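Local coordinates for poly-beta-1,6-N-acetyl-D-glucosamine export protein (PDB 4Y25) that forms the outer-membrane barrel through which Escherichia coli exports the biofilm polysaccharide poly-beta-1,6-N-acetyl-D-glucosamine, at residues 43-48 with 72-77; 78-83 with 101-106; 108-113 with 139-144; 151-156 with 169-174. All blocks are in the same frame, centred on the assembly; numbering follows the deposited sequence.

Overall arrangement
The chain is the C-terminal membrane beta-barrel domain of the exporter. Eight consecutive strands of its 16-stranded antiparallel barrel supply the four contacts, which follow one another along the chain without nesting or crossing. From the N terminus, contact 1 closes the hairpin of strands 45-55 and 64-76, and contact 2 closes that of 79-89 and 94-105. Contact 3 joins strands 110-118 and 134-144 around a longer connection, and contact 4 pairs 149-160 with 165-179. Between successive contacts, neighbouring strands are also joined by probable backbone hydrogen bonds, such as Trp74 N to Leu81 O and Val141 N to Val153 O. Contacts 1 and 4, about 27 Å apart between centres, thus belong to one continuous stretch of barrel wall.

Contact 1. Residues 43-48 with 72-77; sequences DNWRGF and VEWRSR
Trp45 and Trp74 meet edge to face on one side of the strand pair, the edge of Trp74 directed at the face of Trp45. Their five-membered rings have centroids 4.5 Å apart and planes inclined at 72°. In the plane of the Trp45 ring, CE3 on its benzene edge meets Val72 CG1 at 3.5 Å, while one face of Trp74 carries Asn44 CB, a CH-pi contact 3.8 Å from the centroid of the five-membered ring. Trp74 is brought to this place by its chi1 of -171°, which sets CG opposite the backbone N.

On the other face of the sheet, which points to the barrel interior, the guanidinium of Arg46 presents its edge to Glu73. NE and NH2 of Arg46 both donate to Glu73 OE1, at 3.0 and 3.3 Å, from the syn side and from the same face of the carboxylate; the oxygen lies nearly in the guanidinium plane, and both bonds belong to one salt bridge. The second oxygen, Glu73 OE2, is taken by the indole NE1 of Trp80 in the next strand. Beneath the ion pair the same two residues exchange backbone bonds, Arg46 N to Glu73 O at 2.8 Å and Glu73 N to Arg46 O at 2.6 Å.

The two sides of this antiparallel hairpin wall therefore differ in chemistry. The tryptophans and Val72 give an apolar outer surface, consistent with a transmembrane barrel, whereas inside, three donors on the two oxygens of the buried Glu73 would be expected to stabilise its ionised form.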
# COMPACT_ATOMS: atom_id res chain seq x y z
N ASP A 43 3.02 -24.77 -13.80
CA ASP A 43 2.89 -23.56 -14.62
C ASP A 43 2.14 -22.40 -13.96
O ASP A 43 2.40 -21.23 -14.29
CB ASP A 43 2.23 -23.91 -15.95
CG ASP A 43 3.08 -24.82 -16.81
OD1 ASP A 43 4.20 -24.40 -17.18
OD2 ASP A 43 2.65 -25.95 -17.10
N ASN A 44 1.23 -22.69 -13.04
CA ASN A 44 0.43 -21.64 -12.42
C ASN A 44 0.62 -21.50 -10.92
O ASN A 44 0.33 -20.45 -10.35
CB ASN A 44 -1.06 -21.88 -12.72
CG ASN A 44 -1.37 -21.85 -14.20
OD1 ASN A 44 -0.64 -21.25 -14.99
ND2 ASN A 44 -2.46 -22.51 -14.58
N TRP A 45 1.12 -22.55 -10.28
CA TRP A 45 1.21 -22.57 -8.82
C TRP A 45 2.57 -22.12 -8.29
O TRP A 45 3.62 -22.54 -8.78
CB TRP A 45 0.91 -23.98 -8.30
CG TRP A 45 -0.53 -24.35 -8.41
CD1 TRP A 45 -1.16 -24.88 -9.50
CD2 TRP A 45 -1.53 -24.21 -7.40
NE1 TRP A 45 -2.49 -25.08 -9.22
CE2 TRP A 45 -2.74 -24.68 -7.94
CE3 TRP A 45 -1.52 -23.73 -6.08
CZ2 TRP A 45 -3.93 -24.68 -7.21
CZ3 TRP A 45 -2.70 -23.74 -5.36
CH2 TRP A 45 -3.89 -24.21 -5.93
N ARG A 46 2.53 -21.25 -7.29
CA ARG A 46 3.73 -20.86 -6.56
C ARG A 46 3.45 -20.83 -5.06
O ARG A 46 2.39 -20.41 -4.62
CB ARG A 46 4.23 -19.49 -7.02
CG ARG A 46 4.67 -19.44 -8.48
CD ARG A 46 5.58 -18.25 -8.75
NE ARG A 46 4.96 -16.98 -8.41
CZ ARG A 46 5.60 -15.81 -8.39
NH1 ARG A 46 6.89 -15.76 -8.69
NH2 ARG A 46 4.96 -14.70 -8.06
N GLY A 47 4.42 -21.30 -4.28
CA GLY A 47 4.33 -21.23 -2.83
C GLY A 47 5.30 -20.18 -2.32
O GLY A 47 6.37 -20.00 -2.89
N PHE A 48 4.92 -19.49 -1.26
CA PHE A 48 5.80 -18.46 -0.70
C PHE A 48 5.84 -18.52 0.82
O PHE A 48 4.88 -18.93 1.47
CB PHE A 48 5.36 -17.07 -1.16
CG PHE A 48 3.95 -16.70 -0.75
CD1 PHE A 48 3.71 -16.10 0.48
CD2 PHE A 48 2.88 -16.95 -1.59
CE1 PHE A 48 2.42 -15.77 0.86
CE2 PHE A 48 1.59 -16.61 -1.22
CZ PHE A 48 1.36 -16.02 0.01
N VAL A 72 0.05 -19.79 -0.64
CA VAL A 72 0.17 -20.26 -2.01
C VAL A 72 -0.41 -19.23 -2.97
O VAL A 72 -1.29 -18.45 -2.60
CB VAL A 72 -0.54 -21.61 -2.21
CG1 VAL A 72 0.13 -22.39 -3.33
CG2 VAL A 72 -0.51 -22.42 -0.92
N GLU A 73 0.08 -19.22 -4.21
CA GLU A 73 -0.42 -18.31 -5.23
C GLU A 73 -0.74 -19.06 -6.52
O GLU A 73 0.10 -19.81 -7.03
CB GLU A 73 0.58 -17.20 -5.53
CG GLU A 73 0.12 -16.23 -6.61
CD GLU A 73 1.27 -15.53 -7.32
OE1 GLU A 73 2.08 -16.22 -7.97
OE2 GLU A 73 1.36 -14.29 -7.22
N TRP A 74 -1.94 -18.86 -7.04
CA TRP A 74 -2.30 -19.40 -8.35
C TRP A 74 -2.41 -18.25 -9.34
O TRP A 74 -2.86 -17.16 -8.99
CB TRP A 74 -3.62 -20.18 -8.28
CG TRP A 74 -3.92 -20.92 -9.55
CD1 TRP A 74 -3.51 -22.18 -9.88
CD2 TRP A 74 -4.69 -20.45 -10.66
NE1 TRP A 74 -3.98 -22.53 -11.13
CE2 TRP A 74 -4.71 -21.48 -11.63
CE3 TRP A 74 -5.37 -19.26 -10.93
CZ2 TRP A 74 -5.38 -21.35 -12.84
CZ3 TRP A 74 -6.03 -19.13 -12.14
CH2 TRP A 74 -6.03 -20.17 -13.08
N ARG A 75 -1.99 -18.49 -10.58
CA ARG A 75 -1.84 -17.42 -11.55
C ARG A 75 -1.99 -17.90 -12.99
O ARG A 75 -1.14 -18.61 -13.52
CB ARG A 75 -0.47 -16.73 -11.32
CG ARG A 75 0.15 -15.83 -12.43
CD ARG A 75 -0.82 -15.07 -13.34
NE ARG A 75 -0.14 -14.49 -14.49
CZ ARG A 75 0.27 -15.18 -15.55
NH1 ARG A 75 0.09 -16.50 -15.60
NH2 ARG A 75 0.88 -14.57 -16.55
N SER A 76 -3.11 -17.51 -13.59
CA SER A 76 -3.25 -17.43 -15.04
C SER A 76 -3.52 -15.96 -15.35
O SER A 76 -3.74 -15.18 -14.43
CB SER A 76 -4.39 -18.31 -15.55
OG SER A 76 -4.78 -17.93 -16.86
N ARG A 77 -3.49 -15.57 -16.61
CA ARG A 77 -3.94 -14.22 -16.91
C ARG A 77 -5.46 -14.26 -16.86
O ARG A 77 -6.05 -15.34 -16.85
CB ARG A 77 -3.43 -13.73 -18.27
CG ARG A 77 -2.38 -12.63 -18.15
CD ARG A 77 -2.79 -11.55 -17.14
NE ARG A 77 -3.65 -10.53 -17.74
CZ ARG A 77 -3.20 -9.48 -18.42
NH1 ARG A 77 -1.89 -9.29 -18.57
NH2 ARG A 77 -4.05 -8.60 -18.93

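Contact 2. Residues 78-83 with 101-106; sequences NIWLEA and SGWYDF
Trp80 of strand 79-89 crosses Trp103 of strand 94-105, its partner in a hydrogen-bonded antiparallel pair, at about a right angle, with its CB over the indole. That CB makes a CH-pi contact 3.8 Å from the centroid of the Trp103 five-membered ring and 26° off its normal. CG follows, 3.9 Å from Trp103 NE1. The benzene part of Trp80 then slides past its partner: its six-membered ring and the five-membered ring of Trp103 are inclined by only 24°, yet are displaced so far that little of one covers the other. Further out, Trp80 CZ3 passes Gly102 CA at 3.5 Å, and the tip atom CH2 arrives 3.8 Å from Ser101 OG. On the other rim of the indole, NE1 is hydrogen-bonded to Glu73 OE2 of strand 64-76.

Trp103 meets this side chain because its CG stands between the backbone N and the carbonyl carbon (chi1 59°), which lifts the ring beside Trp80. The backbones are joined by Trp80 N to Trp103 O at 2.8 Å and the return bond from Trp103 N to Trp80 O at 3.0 Å, with Glu82 and Ser101 paired likewise.

Both indoles line the inner wall, while Ile79, Leu81 and Tyr104 point outward. Strand 64-76 flanks the hairpin through Trp74, which packs on Ile79; strand 110-118 flanks it through Arg111, in a cation-pi contact with Trp103, and Ile112 against Tyr104.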
# COMPACT_ATOMS: atom_id res chain seq x y z
N ASN A 78 -6.08 -13.08 -16.79
CA ASN A 78 -7.52 -12.91 -16.57
C ASN A 78 -7.96 -13.26 -15.14
O ASN A 78 -9.08 -12.94 -14.75
CB ASN A 78 -8.34 -13.73 -17.57
CG ASN A 78 -8.16 -13.27 -19.00
OD1 ASN A 78 -7.28 -12.46 -19.30
ND2 ASN A 78 -8.99 -13.79 -19.90
N ILE A 79 -7.08 -13.89 -14.36
CA ILE A 79 -7.40 -14.24 -12.97
C ILE A 79 -6.17 -14.60 -12.12
O ILE A 79 -5.40 -15.49 -12.46
CB ILE A 79 -8.40 -15.43 -12.91
CG1 ILE A 79 -8.56 -15.92 -11.47
CG2 ILE A 79 -7.97 -16.56 -13.83
CD1 ILE A 79 -9.55 -17.06 -11.33
N TRP A 80 -6.02 -13.91 -11.00
CA TRP A 80 -4.91 -14.16 -10.07
C TRP A 80 -5.45 -14.36 -8.66
O TRP A 80 -6.34 -13.64 -8.22
CB TRP A 80 -3.92 -12.99 -10.12
CG TRP A 80 -3.01 -12.89 -8.93
CD1 TRP A 80 -1.77 -13.43 -8.79
CD2 TRP A 80 -3.27 -12.16 -7.72
NE1 TRP A 80 -1.24 -13.10 -7.56
CE2 TRP A 80 -2.14 -12.32 -6.89
CE3 TRP A 80 -4.34 -11.39 -7.25
CZ2 TRP A 80 -2.05 -11.74 -5.62
CZ3 TRP A 80 -4.25 -10.81 -6.00
CH2 TRP A 80 -3.12 -10.99 -5.19
N LEU A 81 -4.90 -15.34 -7.94
CA LEU A 81 -5.45 -15.70 -6.62
C LEU A 81 -4.38 -16.21 -5.66
O LEU A 81 -3.53 -17.01 -6.03
CB LEU A 81 -6.54 -16.76 -6.79
CG LEU A 81 -7.09 -17.46 -5.54
CD1 LEU A 81 -7.91 -16.50 -4.69
CD2 LEU A 81 -7.92 -18.67 -5.93
N GLU A 82 -4.43 -15.73 -4.41
CA GLU A 82 -3.55 -16.27 -3.38
C GLU A 82 -4.21 -16.34 -2.01
O GLU A 82 -5.07 -15.52 -1.67
CB GLU A 82 -2.25 -15.46 -3.27
CG GLU A 82 -2.40 -14.06 -2.68
CD GLU A 82 -1.05 -13.38 -2.51
OE1 GLU A 82 -0.06 -13.86 -3.09
OE2 GLU A 82 -0.99 -12.35 -1.80
N ALA A 83 -3.80 -17.34 -1.24
CA ALA A 83 -4.18 -17.47 0.16
C ALA A 83 -2.92 -17.42 1.00
O ALA A 83 -1.84 -17.76 0.52
CB ALA A 83 -4.96 -18.75 0.39
N SER A 101 -7.07 -13.25 -1.14
CA SER A 101 -7.20 -12.15 -2.09
C SER A 101 -7.10 -12.62 -3.53
O SER A 101 -6.56 -13.70 -3.81
CB SER A 101 -6.14 -11.08 -1.82
OG SER A 101 -4.84 -11.64 -1.85
N GLY A 102 -7.62 -11.81 -4.44
CA GLY A 102 -7.55 -12.11 -5.85
C GLY A 102 -8.16 -11.04 -6.73
O GLY A 102 -8.91 -10.18 -6.25
N TRP A 103 -7.82 -11.06 -8.01
CA TRP A 103 -8.52 -10.26 -9.00
C TRP A 103 -8.78 -11.09 -10.23
O TRP A 103 -8.04 -12.04 -10.52
CB TRP A 103 -7.73 -8.99 -9.37
CG TRP A 103 -6.35 -9.22 -9.93
CD1 TRP A 103 -5.17 -9.09 -9.27
CD2 TRP A 103 -6.02 -9.62 -11.27
NE1 TRP A 103 -4.12 -9.38 -10.10
CE2 TRP A 103 -4.61 -9.71 -11.34
CE3 TRP A 103 -6.76 -9.90 -12.42
CZ2 TRP A 103 -3.94 -10.08 -12.50
CZ3 TRP A 103 -6.09 -10.27 -13.58
CH2 TRP A 103 -4.69 -10.35 -13.61
N TYR A 104 -9.83 -10.73 -10.95
CA TYR A 104 -10.12 -11.33 -12.24
C TYR A 104 -10.41 -10.21 -13.21
O TYR A 104 -10.78 -9.10 -12.80
CB TYR A 104 -11.30 -12.29 -12.15
CG TYR A 104 -12.57 -11.62 -11.68
CD1 TYR A 104 -13.46 -11.05 -12.58
CD2 TYR A 104 -12.88 -11.57 -10.33
CE1 TYR A 104 -14.62 -10.44 -12.15
CE2 TYR A 104 -14.04 -10.97 -9.89
CZ TYR A 104 -14.91 -10.40 -10.80
OH TYR A 104 -16.06 -9.80 -10.37
N ASP A 105 -10.26 -10.48 -14.49
CA ASP A 105 -10.52 -9.45 -15.48
C ASP A 105 -11.72 -9.86 -16.32
O ASP A 105 -11.68 -10.84 -17.07
CB ASP A 105 -9.24 -9.19 -16.30
CG ASP A 105 -9.46 -8.26 -17.49
OD1 ASP A 105 -10.45 -8.43 -18.23
OD2 ASP A 105 -8.66 -7.32 -17.66
N PHE A 106 -12.81 -9.10 -16.15
CA PHE A 106 -14.04 -9.21 -16.94
C PHE A 106 -13.72 -8.97 -18.42
O PHE A 106 -13.16 -9.85 -19.08
CB PHE A 106 -15.08 -8.22 -16.38
CG PHE A 106 -16.41 -8.23 -17.09
CD1 PHE A 106 -17.32 -9.25 -16.89
CD2 PHE A 106 -16.78 -7.16 -17.90
CE1 PHE A 106 -18.55 -9.24 -17.53
CE2 PHE A 106 -18.00 -7.14 -18.54
CZ PHE A 106 -18.89 -8.18 -18.36

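Contact 3. Residues 108-113 with 139-144; sequences DNWRIG and AYVRWY
On the outer face Trp110 and Trp143 pack closely as an offset stack. The six-membered ring of Trp110 and the five-membered ring of Trp143 have centroids 4.2 Å apart and planes inclined at 19°, the two side chains running the same way. Trp143 CB sits almost squarely over the Trp110 benzene ring, 4.0 Å from its centroid, and Val141 CG1 closes on the edge of that ring at CE3, 3.7 Å away. Beyond it, Val141 CG2 lies alongside Ile112 CG1 at 3.9 Å. The inner face is close-packed too where the Tyr140 ring lies over Gly113, whose CA is 3.6 Å from the ring centroid.

These residues belong to neighbouring antiparallel strands of the transmembrane beta-barrel, and outward-facing aromatics near a barrel rim are characteristic of the girdles of outer-membrane proteins. The non-hydrogen-bonded pairs Trp110-Trp143 and Ile112-Val141 carry the apolar surface.

The looser part is the inner pair Arg111 and Arg142. Their guanidinium groups stack flat, planes within 8°, but Arg111 NH2 and Arg142 NH1 stay 4.1 Å apart with no bond between them, and both groups should be positively charged. Arg111 also makes a cation-pi contact with Trp103 of strand 94-105, while its backbone O accepts from Arg142 N at 2.9 Å.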
# COMPACT_ATOMS: atom_id res chain seq x y z
N ASP A 108 -11.26 -6.85 -20.95
CA ASP A 108 -9.88 -6.45 -20.67
C ASP A 108 -9.74 -4.94 -20.43
O ASP A 108 -8.63 -4.41 -20.42
CB ASP A 108 -8.96 -6.93 -21.80
CG ASP A 108 -9.37 -6.41 -23.16
OD1 ASP A 108 -10.42 -5.74 -23.27
OD2 ASP A 108 -8.64 -6.68 -24.14
N ASN A 109 -10.87 -4.26 -20.23
CA ASN A 109 -10.89 -2.89 -19.75
C ASN A 109 -11.31 -2.82 -18.28
O ASN A 109 -11.01 -1.85 -17.58
CB ASN A 109 -11.83 -2.02 -20.58
CG ASN A 109 -11.52 -2.05 -22.06
OD1 ASN A 109 -11.00 -3.05 -22.57
ND2 ASN A 109 -11.83 -0.97 -22.75
N TRP A 110 -12.02 -3.85 -17.81
CA TRP A 110 -12.51 -3.88 -16.42
C TRP A 110 -11.90 -5.02 -15.61
O TRP A 110 -11.77 -6.15 -16.08
CB TRP A 110 -14.04 -4.00 -16.39
CG TRP A 110 -14.79 -2.82 -16.96
CD1 TRP A 110 -14.94 -2.50 -18.27
CD2 TRP A 110 -15.54 -1.84 -16.23
NE1 TRP A 110 -15.70 -1.38 -18.41
CE2 TRP A 110 -16.09 -0.95 -17.17
CE3 TRP A 110 -15.79 -1.62 -14.87
CZ2 TRP A 110 -16.86 0.13 -16.82
CZ3 TRP A 110 -16.56 -0.53 -14.51
CH2 TRP A 110 -17.09 0.33 -15.49
N ARG A 111 -11.53 -4.72 -14.37
CA ARG A 111 -11.01 -5.72 -13.44
C ARG A 111 -11.63 -5.55 -12.06
O ARG A 111 -11.76 -4.43 -11.57
CB ARG A 111 -9.49 -5.63 -13.34
CG ARG A 111 -8.91 -6.46 -12.21
CD ARG A 111 -7.43 -6.18 -12.03
NE ARG A 111 -6.66 -6.64 -13.18
CZ ARG A 111 -5.35 -6.83 -13.17
NH1 ARG A 111 -4.73 -7.25 -14.26
NH2 ARG A 111 -4.66 -6.61 -12.06
N ILE A 112 -12.02 -6.66 -11.45
CA ILE A 112 -12.57 -6.62 -10.10
C ILE A 112 -11.66 -7.38 -9.15
O ILE A 112 -11.18 -8.47 -9.47
CB ILE A 112 -14.00 -7.21 -10.07
CG1 ILE A 112 -14.96 -6.29 -10.84
CG2 ILE A 112 -14.49 -7.38 -8.63
CD1 ILE A 112 -16.42 -6.68 -10.73
N GLY A 113 -11.40 -6.79 -7.99
CA GLY A 113 -10.53 -7.40 -7.00
C GLY A 113 -11.19 -7.55 -5.64
O GLY A 113 -12.01 -6.72 -5.23
N ALA A 139 -12.67 -4.56 -1.48
CA ALA A 139 -13.09 -4.78 -2.86
C ALA A 139 -12.71 -3.57 -3.71
O ALA A 139 -12.70 -2.44 -3.21
CB ALA A 139 -14.58 -5.05 -2.93
N TYR A 140 -12.40 -3.81 -4.98
CA TYR A 140 -12.12 -2.69 -5.88
C TYR A 140 -12.49 -2.99 -7.33
O TYR A 140 -12.58 -4.15 -7.74
CB TYR A 140 -10.65 -2.28 -5.80
CG TYR A 140 -9.65 -3.31 -6.28
CD1 TYR A 140 -9.31 -3.41 -7.62
CD2 TYR A 140 -9.02 -4.16 -5.38
CE1 TYR A 140 -8.39 -4.34 -8.06
CE2 TYR A 140 -8.09 -5.10 -5.81
CZ TYR A 140 -7.78 -5.18 -7.15
OH TYR A 140 -6.86 -6.11 -7.58
N VAL A 141 -12.70 -1.92 -8.09
CA VAL A 141 -13.01 -2.02 -9.51
C VAL A 141 -12.16 -1.02 -10.29
O VAL A 141 -12.08 0.16 -9.94
CB VAL A 141 -14.51 -1.75 -9.79
CG1 VAL A 141 -14.78 -1.73 -11.29
CG2 VAL A 141 -15.38 -2.78 -9.10
N ARG A 142 -11.51 -1.50 -11.34
CA ARG A 142 -10.60 -0.68 -12.14
C ARG A 142 -11.02 -0.68 -13.61
O ARG A 142 -11.34 -1.73 -14.17
CB ARG A 142 -9.16 -1.18 -11.95
CG ARG A 142 -8.23 -1.08 -13.14
CD ARG A 142 -6.91 -1.80 -12.81
NE ARG A 142 -6.22 -2.34 -13.99
CZ ARG A 142 -4.96 -2.74 -14.00
NH1 ARG A 142 -4.22 -2.65 -12.90
NH2 ARG A 142 -4.42 -3.21 -15.11
N TRP A 143 -11.05 0.50 -14.22
CA TRP A 143 -11.59 0.66 -15.57
C TRP A 143 -10.67 1.48 -16.47
O TRP A 143 -10.32 2.62 -16.15
CB TRP A 143 -12.97 1.32 -15.49
CG TRP A 143 -13.51 1.75 -16.81
CD1 TRP A 143 -13.47 1.06 -17.99
CD2 TRP A 143 -14.14 3.00 -17.11
NE1 TRP A 143 -14.05 1.79 -18.99
CE2 TRP A 143 -14.47 2.99 -18.48
CE3 TRP A 143 -14.47 4.13 -16.34
CZ2 TRP A 143 -15.11 4.06 -19.10
CZ3 TRP A 143 -15.10 5.19 -16.96
CH2 TRP A 143 -15.41 5.15 -18.33
N TYR A 144 -10.30 0.90 -17.62
CA TYR A 144 -9.37 1.53 -18.56
C TYR A 144 -10.06 2.02 -19.82
O TYR A 144 -10.22 1.28 -20.78
CB TYR A 144 -8.23 0.57 -18.91
CG TYR A 144 -7.32 0.38 -17.74
CD1 TYR A 144 -7.52 1.09 -16.59
CD2 TYR A 144 -6.19 -0.43 -17.81
CE1 TYR A 144 -6.68 0.96 -15.48
CE2 TYR A 144 -5.33 -0.55 -16.70
CZ TYR A 144 -5.59 0.17 -15.54
OH TYR A 144 -4.77 0.12 -14.43

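Contact 4. Residues 151-156 with 169-174; sequences YGVSWA and VSLEGQ
Tyr151 brings CD1 to within 4.0 Å of Gly173 CA, while the carbonyl oxygen of Glu172 lies at the ring edge. CG of Tyr151 is opposite its own carbonyl carbon (chi1 -62°), leaving the ring leaning obliquely toward the partner strand. Further along the outer face, Val153 CG2 meets Leu171 CD1 at 3.8 Å, and Trp155 contributes its CB, 3.8 Å from Val169 CG2, while the indole leads away from the partner strand.

On the opposite face, Ser154 and Ser170 are directly paired. Ser170 OG comes nearest to Ser154 CB, at 3.2 Å; the OG atoms of Ser154 and Ser170 are 3.6 Å apart. Their backbones bond both ways, Ser170 N to Ser154 O at 2.7 Å and Ser154 N to Ser170 O at 2.9 Å; Gly152 and Glu172 do the same through N and O, with both bonds at 2.8 Å.

This is the regular antiparallel hairpin of strands 149-160 and 165-179 in the barrel wall. Four backbone hydrogen bonds join these two segments with only modest side-chain contact, leaving an apolar outer face and an inner face of serines and Glu172, consistent with a lipid-facing outside and a polar channel lining.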
# COMPACT_ATOMS: atom_id res chain seq x y z
N TYR A 151 -9.36 4.70 -14.18
CA TYR A 151 -10.10 5.08 -12.97
C TYR A 151 -10.26 3.90 -12.03
O TYR A 151 -10.48 2.77 -12.47
CB TYR A 151 -11.48 5.67 -13.31
CG TYR A 151 -11.40 6.93 -14.14
CD1 TYR A 151 -11.14 8.16 -13.55
CD2 TYR A 151 -11.56 6.88 -15.51
CE1 TYR A 151 -11.05 9.31 -14.31
CE2 TYR A 151 -11.48 8.02 -16.28
CZ TYR A 151 -11.22 9.23 -15.68
OH TYR A 151 -11.14 10.37 -16.44
N GLY A 152 -10.15 4.15 -10.73
CA GLY A 152 -10.16 3.09 -9.75
C GLY A 152 -11.06 3.34 -8.56
O GLY A 152 -10.83 4.25 -7.77
N VAL A 153 -12.09 2.51 -8.42
CA VAL A 153 -12.98 2.59 -7.28
C VAL A 153 -12.63 1.50 -6.28
O VAL A 153 -12.43 0.35 -6.65
CB VAL A 153 -14.46 2.46 -7.68
CG1 VAL A 153 -15.35 3.01 -6.59
CG2 VAL A 153 -14.71 3.17 -9.00
N SER A 154 -12.55 1.88 -5.01
CA SER A 154 -12.18 0.94 -3.96
C SER A 154 -12.87 1.27 -2.65
O SER A 154 -13.18 2.43 -2.38
CB SER A 154 -10.66 0.93 -3.76
OG SER A 154 -10.31 0.16 -2.62
N TRP A 155 -13.12 0.24 -1.85
CA TRP A 155 -13.71 0.43 -0.53
C TRP A 155 -13.37 -0.75 0.37
O TRP A 155 -13.07 -1.84 -0.11
CB TRP A 155 -15.22 0.61 -0.63
CG TRP A 155 -15.92 -0.55 -1.23
CD1 TRP A 155 -16.44 -1.63 -0.57
CD2 TRP A 155 -16.16 -0.78 -2.62
NE1 TRP A 155 -17.00 -2.51 -1.47
CE2 TRP A 155 -16.84 -2.01 -2.73
CE3 TRP A 155 -15.88 -0.06 -3.79
CZ2 TRP A 155 -17.24 -2.53 -3.96
CZ3 TRP A 155 -16.27 -0.58 -5.00
CH2 TRP A 155 -16.94 -1.80 -5.08
N ALA A 156 -13.43 -0.51 1.68
CA ALA A 156 -13.08 -1.54 2.65
C ALA A 156 -13.86 -1.36 3.94
O ALA A 156 -14.05 -0.24 4.42
CB ALA A 156 -11.59 -1.52 2.92
N VAL A 169 -13.59 4.28 1.87
CA VAL A 169 -13.85 4.29 0.43
C VAL A 169 -12.84 5.19 -0.26
O VAL A 169 -12.53 6.28 0.22
CB VAL A 169 -15.28 4.78 0.09
CG1 VAL A 169 -15.51 4.73 -1.41
CG2 VAL A 169 -16.32 3.95 0.81
N SER A 170 -12.31 4.74 -1.40
CA SER A 170 -11.37 5.55 -2.16
C SER A 170 -11.73 5.56 -3.64
O SER A 170 -12.31 4.60 -4.15
CB SER A 170 -9.94 5.04 -1.98
OG SER A 170 -9.80 3.72 -2.47
N LEU A 171 -11.40 6.65 -4.32
CA LEU A 171 -11.63 6.76 -5.75
C LEU A 171 -10.45 7.46 -6.40
O LEU A 171 -10.20 8.64 -6.16
CB LEU A 171 -12.93 7.50 -6.05
CG LEU A 171 -13.19 7.82 -7.52
CD1 LEU A 171 -13.17 6.55 -8.36
CD2 LEU A 171 -14.51 8.55 -7.68
N GLU A 172 -9.71 6.72 -7.23
CA GLU A 172 -8.52 7.26 -7.87
C GLU A 172 -8.69 7.39 -9.37
O GLU A 172 -9.57 6.76 -9.97
CB GLU A 172 -7.30 6.39 -7.56
CG GLU A 172 -6.88 6.41 -6.10
CD GLU A 172 -5.51 5.80 -5.88
OE1 GLU A 172 -4.73 5.71 -6.85
OE2 GLU A 172 -5.21 5.41 -4.73
N GLY A 173 -7.85 8.22 -9.98
CA GLY A 173 -7.81 8.37 -11.42
C GLY A 173 -6.36 8.45 -11.88
O GLY A 173 -5.48 8.86 -11.12
N GLN A 174 -6.12 8.06 -13.12
CA GLN A 174 -4.79 8.15 -13.70
C GLN A 174 -4.88 8.62 -15.14
O GLN A 174 -5.18 7.83 -16.04
CB GLN A 174 -4.06 6.81 -13.61
CG GLN A 174 -2.62 6.84 -14.11
CD GLN A 174 -1.82 5.63 -13.68
OE1 GLN A 174 -2.34 4.72 -13.04
NE2 GLN A 174 -0.53 5.62 -14.02